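Local coordinates for pyridine synthase TbtD (Thermobispora bispora, PDB 5WA4), which probably catalyses the formal [4+2] aza-cycloaddition that forms the pyridine ring of the thiopeptide thiomuracin, and binds the leader peptide of its substrate, at residues P149-A154 with T326-T331; W10-V15 with G127-P132; R86-M91 with P119-H124. One frame throughout, in Å; residues are numbered along the deposited sequence.

Contact 1: residues P149-A154 with T326-T331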
loop_
_atom_site.group_PDB
_atom_site.type_symbol
_atom_site.label_atom_id
_atom_site.label_comp_id
_atom_site.label_asym_id
_atom_site.label_seq_id
_atom_site.Cartn_x
_atom_site.Cartn_y
_atom_site.Cartn_z
ATOM N N PRO E 149 -8.550 11.043 44.278
ATOM C CA PRO E 149 -7.704 10.822 45.462
ATOM C C PRO E 149 -6.497 9.941 45.169
ATOM O O PRO E 149 -5.569 9.898 45.976
ATOM C CB PRO E 149 -8.652 10.128 46.463
ATOM C CG PRO E 149 -9.796 9.630 45.651
ATOM C CD PRO E 149 -9.933 10.589 44.503
ATOM N N SER E 150 -6.506 9.237 44.045
ATOM C CA SER E 150 -5.331 8.463 43.666
ATOM C C SER E 150 -4.270 9.388 43.074
ATOM O O SER E 150 -3.071 9.056 43.045
ATOM C CB SER E 150 -5.689 7.351 42.673
ATOM O OG SER E 150 -6.054 6.173 43.357
ATOM N N VAL E 151 -4.722 10.548 42.601
ATOM C CA VAL E 151 -3.809 11.544 42.090
ATOM C C VAL E 151 -3.029 12.157 43.251
ATOM O O VAL E 151 -1.796 12.052 43.285
ATOM C CB VAL E 151 -4.535 12.620 41.307
ATOM C CG1 VAL E 151 -3.576 13.698 40.881
ATOM C CG2 VAL E 151 -5.167 12.001 40.086
ATOM N N TYR E 152 -3.749 12.766 44.197
ATOM C CA TYR E 152 -3.155 13.399 45.377
ATOM C C TYR E 152 -2.134 12.509 46.093
ATOM O O TYR E 152 -0.982 12.909 46.326
ATOM C CB TYR E 152 -4.241 13.795 46.357
ATOM C CG TYR E 152 -5.284 14.710 45.782
ATOM C CD1 TYR E 152 -4.925 15.771 44.972
ATOM C CD2 TYR E 152 -6.640 14.519 46.054
ATOM C CE1 TYR E 152 -5.883 16.622 44.441
ATOM C CE2 TYR E 152 -7.608 15.374 45.531
ATOM C CZ TYR E 152 -7.218 16.417 44.724
ATOM O OH TYR E 152 -8.144 17.275 44.196
ATOM N N HIS E 153 -2.571 11.299 46.423
ATOM C CA HIS E 153 -1.713 10.282 47.023
ATOM C C HIS E 153 -0.417 10.124 46.234
ATOM O O HIS E 153 0.668 10.148 46.811
ATOM C CB HIS E 153 -2.459 8.950 47.100
ATOM C CG HIS E 153 -1.770 7.905 47.922
ATOM N ND1 HIS E 153 -0.841 7.033 47.393
ATOM C CD2 HIS E 153 -1.909 7.561 49.224
ATOM C CE1 HIS E 153 -0.429 6.204 48.337
ATOM N NE2 HIS E 153 -1.060 6.505 49.459
ATOM N N ALA E 154 -0.529 9.992 44.916
ATOM C CA ALA E 154 0.643 9.849 44.061
ATOM C C ALA E 154 1.503 11.121 44.049
ATOM O O ALA E 154 2.737 11.046 44.084
ATOM C CB ALA E 154 0.222 9.487 42.658
ATOM N N THR E 326 -0.511 10.193 32.767
ATOM C CA THR E 326 -0.330 11.507 32.152
ATOM C C THR E 326 -0.855 12.603 33.097
ATOM O O THR E 326 -0.330 13.720 33.130
ATOM C CB THR E 326 -1.017 11.600 30.746
ATOM O OG1 THR E 326 -0.150 11.039 29.755
ATOM C CG2 THR E 326 -1.332 13.057 30.351
ATOM N N ARG E 327 -1.865 12.283 33.896
ATOM C CA ARG E 327 -2.413 13.274 34.823
ATOM C C ARG E 327 -1.455 13.472 36.014
ATOM O O ARG E 327 -1.486 14.508 36.683
ATOM C CB ARG E 327 -3.787 12.837 35.314
ATOM C CG ARG E 327 -4.700 13.943 35.737
ATOM C CD ARG E 327 -5.983 13.308 36.217
ATOM N NE ARG E 327 -6.877 14.244 36.878
ATOM C CZ ARG E 327 -7.801 13.869 37.755
ATOM N NH1 ARG E 327 -7.925 12.584 38.067
ATOM N NH2 ARG E 327 -8.593 14.771 38.326
ATOM N N LEU E 328 -0.617 12.467 36.271
ATOM C CA LEU E 328 0.382 12.531 37.338
ATOM C C LEU E 328 1.637 13.314 36.920
ATOM O O LEU E 328 2.449 13.684 37.767
ATOM C CB LEU E 328 0.798 11.126 37.787
ATOM C CG LEU E 328 -0.266 10.176 38.342
ATOM C CD1 LEU E 328 0.370 8.888 38.845
ATOM C CD2 LEU E 328 -1.075 10.831 39.440
ATOM N N GLY E 329 1.804 13.547 35.621
ATOM C CA GLY E 329 2.961 14.260 35.124
ATOM C C GLY E 329 3.872 13.433 34.230
ATOM O O GLY E 329 4.760 13.988 33.580
ATOM N N LEU E 330 3.670 12.119 34.194
ATOM C CA LEU E 330 4.488 11.209 33.376
ATOM C C LEU E 330 4.525 11.634 31.918
ATOM O O LEU E 330 3.504 12.003 31.340
ATOM C CB LEU E 330 3.969 9.771 33.467
ATOM C CG LEU E 330 5.047 8.699 33.341
ATOM C CD1 LEU E 330 5.922 8.718 34.596
ATOM C CD2 LEU E 330 4.454 7.314 33.150
ATOM N N THR E 331 5.705 11.607 31.321
ATOM C CA THR E 331 5.843 11.975 29.908
ATOM C C THR E 331 5.635 10.715 29.100
ATOM O O THR E 331 5.966 9.627 29.583
ATOM C CB THR E 331 7.243 12.598 29.594
ATOM O OG1 THR E 331 8.276 11.615 29.788
ATOM C CG2 THR E 331 7.510 13.786 30.490
#
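NH1 of Arg327 donates to the carbonyl oxygen of Tyr144 and at the same time has CG2 of Val151 lying 3.5 Å from it, over one face of the guanidinium. The Arg327 side chain runs extended from CG to NE and meets that of Val151 at roughly a right angle, so the methyl sits on the flat end of the arginine while the bonds leave through its N-H groups. NH2 reaches Thr148 OG1, one turn further along the same helix as Tyr144, and Phe46 adds a cation-pi contact. A charge with little solvent around it is thus held in place by several polar partners.

Beside it the packing is purely apolar. Leu328 has CG anti to its carbonyl carbon (chi1 -60°), which carries its branched end to the other helix. There Leu328 CD2 lies 3.7 Å from Ala154 CB, and it also rests 3.9 Å from Val151 CA. Val151 CG1 completes the patch, 4.1 Å from Leu328 CD2.

The next residue, Gly329, has positive phi and closes helix 307-328 with a Schellman motif, before Thr331 caps helix 332-352 through Gln334 N. The contact therefore packs the end of one helix on the later turns of helix 135-159; helix 164-178 covers both partners, with Ile167 on Ala154 and Leu164 on Leu328, and Phe46 comes from strand 44-49.

Contact 2: residues W10-V15 with G127-P132; sequences WWRFRV and GERPEP
Strands 9-16 and 123-128 are antiparallel neighbours in the four-stranded sheet, and here the second of them, outermost within the chain, ends opposite Trp11 and Arg12, the chain turning into a loop beside Trp10. Trp11 and Glu128 form a non-hydrogen-bonded pair with CA atoms 4.3 Å apart. The glutamate chain runs along the indole in the same direction, with Glu128 CB 3.7 Å from Trp11 CE3 and the carboxylate turned 83° from the indole plane. Both polar ends have partners elsewhere: Trp11 NE1 bonds Thr62 O, and Glu128 OE1 forms a salt bridge with Arg9. Past the pair, Arg129 N donates to Trp10 O at 3.1 Å.

Two donors of one residue converge on Gly127 O. Arg12 N comes to 2.8 Å, and Arg12 NE, on a chain bent at chi3 (-72°), comes to 3.3 Å with the oxygen close to the guanidinium plane. Both stand well above the carbonyl plane, on opposite faces.

Neither N-H therefore meets a lone pair squarely, and each bond is probably weaker than a well-aligned one. Two imperfect bonds share the oxygen, one from each face, and the one from NE links the Arg12 side chain to the neighbouring strand.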
loop_
_atom_site.group_PDB
_atom_site.type_symbol
_atom_site.label_atom_id
_atom_site.label_comp_id
_atom_site.label_asym_id
_atom_site.label_seq_id
_atom_site.Cartn_x
_atom_site.Cartn_y
_atom_site.Cartn_z
ATOM N N TRP E 10 -21.970 19.934 33.136
ATOM C CA TRP E 10 -20.524 20.025 33.319
ATOM C C TRP E 10 -20.012 21.422 33.036
ATOM O O TRP E 10 -20.116 21.899 31.906
ATOM C CB TRP E 10 -19.797 19.044 32.405
ATOM C CG TRP E 10 -19.793 17.651 32.898
ATOM C CD1 TRP E 10 -20.455 16.593 32.354
ATOM C CD2 TRP E 10 -19.085 17.145 34.031
ATOM N NE1 TRP E 10 -20.202 15.457 33.078
ATOM C CE2 TRP E 10 -19.356 15.770 34.119
ATOM C CE3 TRP E 10 -18.231 17.720 34.981
ATOM C CZ2 TRP E 10 -18.825 14.957 35.118
ATOM C CZ3 TRP E 10 -17.701 16.920 35.970
ATOM C CH2 TRP E 10 -18.001 15.552 36.037
ATOM N N TRP E 11 -19.453 22.063 34.059
ATOM C CA TRP E 11 -18.899 23.400 33.913
ATOM C C TRP E 11 -17.377 23.357 33.763
ATOM O O TRP E 11 -16.706 22.476 34.315
ATOM C CB TRP E 11 -19.289 24.268 35.106
ATOM C CG TRP E 11 -20.769 24.410 35.288
ATOM C CD1 TRP E 11 -21.560 23.752 36.193
ATOM C CD2 TRP E 11 -21.647 25.258 34.531
ATOM N NE1 TRP E 11 -22.872 24.148 36.051
ATOM C CE2 TRP E 11 -22.949 25.073 35.038
ATOM C CE3 TRP E 11 -21.455 26.155 33.474
ATOM C CZ2 TRP E 11 -24.049 25.754 34.527
ATOM C CZ3 TRP E 11 -22.550 26.826 32.968
ATOM C CH2 TRP E 11 -23.830 26.623 33.493
ATOM N N ARG E 12 -16.836 24.323 33.024
ATOM C CA ARG E 12 -15.411 24.337 32.715
ATOM C C ARG E 12 -14.671 25.534 33.302
ATOM O O ARG E 12 -15.174 26.657 33.307
ATOM C CB ARG E 12 -15.203 24.310 31.206
ATOM C CG ARG E 12 -15.683 23.046 30.549
ATOM C CD ARG E 12 -15.425 23.085 29.061
ATOM N NE ARG E 12 -16.314 24.017 28.379
ATOM C CZ ARG E 12 -16.188 24.342 27.100
ATOM N NH1 ARG E 12 -15.209 23.806 26.381
ATOM N NH2 ARG E 12 -17.035 25.194 26.539
ATOM N N PHE E 13 -13.459 25.280 33.783
ATOM C CA PHE E 13 -12.591 26.350 34.246
ATOM C C PHE E 13 -11.201 26.202 33.645
ATOM O O PHE E 13 -10.702 25.086 33.487
ATOM C CB PHE E 13 -12.521 26.355 35.774
ATOM C CG PHE E 13 -13.741 26.947 36.430
ATOM C CD1 PHE E 13 -13.924 28.319 36.468
ATOM C CD2 PHE E 13 -14.712 26.132 36.990
ATOM C CE1 PHE E 13 -15.050 28.869 37.062
ATOM C CE2 PHE E 13 -15.837 26.678 37.586
ATOM C CZ PHE E 13 -16.007 28.046 37.618
ATOM N N ARG E 14 -10.588 27.333 33.300
ATOM C CA ARG E 14 -9.220 27.343 32.809
ATOM C C ARG E 14 -8.260 28.053 33.788
ATOM O O ARG E 14 -8.402 29.250 34.038
ATOM C CB ARG E 14 -9.147 28.019 31.442
ATOM C CG ARG E 14 -7.782 27.831 30.783
ATOM C CD ARG E 14 -7.496 28.746 29.608
ATOM N NE ARG E 14 -6.070 28.701 29.287
ATOM C CZ ARG E 14 -5.523 27.937 28.342
ATOM N NH1 ARG E 14 -6.287 27.142 27.601
ATOM N NH2 ARG E 14 -4.214 27.967 28.133
ATOM N N VAL E 15 -7.285 27.315 34.324
ATOM C CA VAL E 15 -6.241 27.878 35.185
ATOM C C VAL E 15 -4.850 27.887 34.533
ATOM O O VAL E 15 -4.177 26.857 34.524
ATOM C CB VAL E 15 -6.115 27.077 36.495
ATOM C CG1 VAL E 15 -5.162 27.771 37.460
ATOM C CG2 VAL E 15 -7.481 26.847 37.109
ATOM N N GLY E 127 -17.468 28.098 30.897
ATOM C CA GLY E 127 -18.841 27.715 30.637
ATOM C C GLY E 127 -18.920 26.218 30.473
ATOM O O GLY E 127 -17.979 25.506 30.783
ATOM N N GLU E 128 -20.034 25.745 29.940
ATOM C CA GLU E 128 -20.361 24.331 29.983
ATOM C C GLU E 128 -20.096 23.537 28.703
ATOM O O GLU E 128 -20.164 24.076 27.600
ATOM C CB GLU E 128 -21.827 24.203 30.345
ATOM C CG GLU E 128 -22.691 25.048 29.443
ATOM C CD GLU E 128 -24.137 25.017 29.842
ATOM O OE1 GLU E 128 -24.859 24.111 29.380
ATOM O OE2 GLU E 128 -24.548 25.903 30.619
ATOM N N ARG E 129 -19.795 22.251 28.872
ATOM C CA ARG E 129 -19.693 21.324 27.753
ATOM C C ARG E 129 -21.002 21.357 26.979
ATOM O O ARG E 129 -22.065 21.397 27.598
ATOM C CB ARG E 129 -19.400 19.906 28.243
ATOM C CG ARG E 129 -18.061 19.746 28.937
ATOM C CD ARG E 129 -17.569 18.320 28.816
ATOM N NE ARG E 129 -17.407 17.946 27.417
ATOM C CZ ARG E 129 -16.975 16.763 27.006
ATOM N NH1 ARG E 129 -16.648 15.832 27.893
ATOM N NH2 ARG E 129 -16.861 16.515 25.708
ATOM N N PRO E 130 -20.924 21.340 25.633
ATOM C CA PRO E 130 -22.042 21.573 24.699
ATOM C C PRO E 130 -23.433 21.164 25.199
ATOM O O PRO E 130 -24.054 21.972 25.904
ATOM C CB PRO E 130 -21.652 20.741 23.468
ATOM C CG PRO E 130 -20.191 20.507 23.575
ATOM C CD PRO E 130 -19.689 21.044 24.894
ATOM N N GLU E 131 -23.916 19.972 24.845
ATOM C CA GLU E 131 -25.229 19.520 25.321
ATOM C C GLU E 131 -25.212 18.005 25.680
ATOM O O GLU E 131 -25.263 17.681 26.873
ATOM C CB GLU E 131 -26.329 19.871 24.292
ATOM C CG GLU E 131 -26.570 21.371 24.030
ATOM C CD GLU E 131 -26.976 22.153 25.278
ATOM O OE1 GLU E 131 -27.769 21.619 26.087
ATOM O OE2 GLU E 131 -26.503 23.302 25.453
ATOM N N PRO E 132 -25.132 17.071 24.688
ATOM C CA PRO E 132 -24.934 15.722 25.229
ATOM C C PRO E 132 -23.532 15.153 24.964
ATOM O O PRO E 132 -22.954 15.362 23.891
ATOM C CB PRO E 132 -25.994 14.908 24.488
ATOM C CG PRO E 132 -25.999 15.527 23.117
ATOM C CD PRO E 132 -25.541 16.983 23.269
#

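Contact 3: residues R86-M91 with P119-H124; sequences RPSPGM and PDNTIH
From its CB outward, the Ser88 side chain enters the space between Asp120 and Asn121. CB itself is 3.3 Å from both Asp120 OD2 and Asn121 OD1. The hydroxyl then stands anti to the backbone nitrogen (chi1 156°), which turns OG to the aspartate: it donates to Asp120 OD2 at 2.6 Å, on the syn lone pair, the side of the other carboxylate oxygen. OG in turn accepts from Ala19 N, so its rotation is fixed by one bond given and one received.

The backbone of the same serine is read by Asn121. Ser88 N donates to Asn121 OD1 at 2.6 Å, tilted 16° from the carbonyl plane of the amide, while Asn121 ND2 donates to Ser88 O at 3.0 Å. This second bond is nearly straight and lies in the plane of both groups, on a lone pair of Ser88 O. Asn121 thus offers its C=O and N-H side by side, as a residue of an adjoining antiparallel strand would. It sits at the third position of a type II turn from Pro119 to Thr122, with positive phi. Thr122 OG1 also bonds Pro119 O at 2.7 Å, a side-chain link across that turn.

On Asp120 the other oxygen, OD1, takes His18 N, so each carboxylate oxygen has a donor and its negative charge is probably stabilised. With both the N-H and the C=O of Ser88 paired to one amide, the orientation of the Asn121 amide is also settled, and the loop after helix 64-85 is joined to the turn by polar bonds at the protein surface.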
loop_
_atom_site.group_PDB
_atom_site.type_symbol
_atom_site.label_atom_id
_atom_site.label_comp_id
_atom_site.label_asym_id
_atom_site.label_seq_id
_atom_site.Cartn_x
_atom_site.Cartn_y
_atom_site.Cartn_z
ATOM N N ARG E 86 2.145 31.893 45.002
ATOM C CA ARG E 86 3.261 31.241 44.312
ATOM C C ARG E 86 3.172 31.390 42.787
ATOM O O ARG E 86 3.199 30.392 42.065
ATOM C CB ARG E 86 3.325 29.749 44.674
ATOM C CG ARG E 86 3.456 29.450 46.174
ATOM C CD ARG E 86 4.808 28.819 46.543
ATOM N NE ARG E 86 4.819 27.355 46.512
ATOM C CZ ARG E 86 5.730 26.628 45.866
ATOM N NH1 ARG E 86 6.689 27.228 45.179
ATOM N NH2 ARG E 86 5.678 25.301 45.894
ATOM N N PRO E 87 3.102 32.632 42.280
ATOM C CA PRO E 87 2.805 32.814 40.853
ATOM C C PRO E 87 3.890 32.318 39.906
ATOM O O PRO E 87 5.085 32.439 40.177
ATOM C CB PRO E 87 2.636 34.330 40.718
ATOM C CG PRO E 87 3.454 34.881 41.793
ATOM C CD PRO E 87 3.383 33.912 42.945
ATOM N N SER E 88 3.438 31.767 38.786
ATOM C CA SER E 88 4.304 31.246 37.747
ATOM C C SER E 88 5.112 32.366 37.135
ATOM O O SER E 88 4.560 33.431 36.864
ATOM C CB SER E 88 3.470 30.543 36.674
ATOM O OG SER E 88 4.137 30.512 35.422
ATOM N N PRO E 89 6.416 32.123 36.899
ATOM C CA PRO E 89 7.356 33.075 36.294
ATOM C C PRO E 89 6.878 33.551 34.944
ATOM O O PRO E 89 6.719 34.747 34.696
ATOM C CB PRO E 89 8.636 32.260 36.104
ATOM C CG PRO E 89 8.458 31.049 36.934
ATOM C CD PRO E 89 7.000 30.779 37.014
ATOM N N GLY E 90 6.651 32.572 34.076
ATOM C CA GLY E 90 6.349 32.816 32.686
ATOM C C GLY E 90 7.237 31.934 31.825
ATOM O O GLY E 90 8.302 31.471 32.254
ATOM N N MET E 91 6.775 31.662 30.613
ATOM C CA MET E 91 7.599 30.970 29.637
ATOM C C MET E 91 8.441 32.044 28.948
ATOM O O MET E 91 8.071 33.218 28.968
ATOM C CB MET E 91 6.731 30.209 28.636
ATOM C CG MET E 91 7.194 28.795 28.354
ATOM S SD MET E 91 6.745 27.658 29.670
ATOM C CE MET E 91 7.756 26.233 29.249
ATOM N N PRO E 119 -3.245 34.619 29.243
ATOM C CA PRO E 119 -2.434 35.275 30.273
ATOM C C PRO E 119 -2.029 34.327 31.385
ATOM O O PRO E 119 -2.867 33.550 31.838
ATOM C CB PRO E 119 -3.363 36.358 30.800
ATOM C CG PRO E 119 -4.244 36.675 29.635
ATOM C CD PRO E 119 -4.488 35.359 28.974
ATOM N N ASP E 120 -0.770 34.385 31.820
ATOM C CA ASP E 120 -0.279 33.443 32.820
ATOM C C ASP E 120 -0.899 33.794 34.165
ATOM O O ASP E 120 -1.291 34.936 34.399
ATOM C CB ASP E 120 1.251 33.463 32.874
ATOM C CG ASP E 120 1.842 32.280 33.642
ATOM O OD1 ASP E 120 1.131 31.284 33.907
ATOM O OD2 ASP E 120 3.053 32.336 33.958
ATOM N N ASN E 121 -1.042 32.789 35.020
ATOM C CA ASN E 121 -1.572 32.966 36.370
ATOM C C ASN E 121 -2.997 33.513 36.471
ATOM O O ASN E 121 -3.418 33.893 37.564
ATOM C CB ASN E 121 -0.642 33.883 37.176
ATOM C CG ASN E 121 0.770 33.370 37.232
ATOM O OD1 ASN E 121 1.061 32.404 37.938
ATOM N ND2 ASN E 121 1.664 34.016 36.487
ATOM N N THR E 122 -3.733 33.563 35.358
ATOM C CA THR E 122 -5.150 33.956 35.398
ATOM C C THR E 122 -6.111 32.764 35.493
ATOM O O THR E 122 -5.739 31.628 35.211
ATOM C CB THR E 122 -5.554 34.778 34.161
ATOM O OG1 THR E 122 -5.250 34.039 32.973
ATOM C CG2 THR E 122 -4.820 36.089 34.133
ATOM N N ILE E 123 -7.353 33.050 35.885
ATOM C CA ILE E 123 -8.432 32.065 35.956
ATOM C C ILE E 123 -9.578 32.489 35.064
ATOM O O ILE E 123 -10.130 33.570 35.233
ATOM C CB ILE E 123 -8.972 31.889 37.392
ATOM C CG1 ILE E 123 -7.988 31.080 38.234
ATOM C CG2 ILE E 123 -10.332 31.215 37.369
ATOM C CD1 ILE E 123 -8.407 30.913 39.682
ATOM N N HIS E 124 -9.937 31.640 34.108
ATOM C CA HIS E 124 -11.050 31.945 33.220
ATOM C C HIS E 124 -12.137 30.888 33.378
ATOM O O HIS E 124 -11.856 29.684 33.388
ATOM C CB HIS E 124 -10.582 32.020 31.769
ATOM C CG HIS E 124 -9.419 32.931 31.554
ATOM N ND1 HIS E 124 -9.566 34.252 31.178
ATOM C CD2 HIS E 124 -8.086 32.718 31.671
ATOM C CE1 HIS E 124 -8.374 34.810 31.067
ATOM N NE2 HIS E 124 -7.458 33.902 31.360
#

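The three contacts form a rough triangle, their centres 21 to 22 Å apart. Contacts 2 and 3 share strand 123-128: contact 3 lies at its start, contact 2 at its end, and the two meet directly through Arg14 N and His124 O, 2.7 Å apart and probably hydrogen-bonded. Along the chain contact 3 is nested inside the loop that contact 2 closes. Contact 1 follows both in sequence; its helix 135-159 comes next after strand 123-128, and its nearest atoms are about 10 Å from contact 2 and 13 Å from contact 3. Thus two surface contacts flank the outer strand, one at the turn leading into it and one where it runs out, while a buried one joins helices near the centre of the chain.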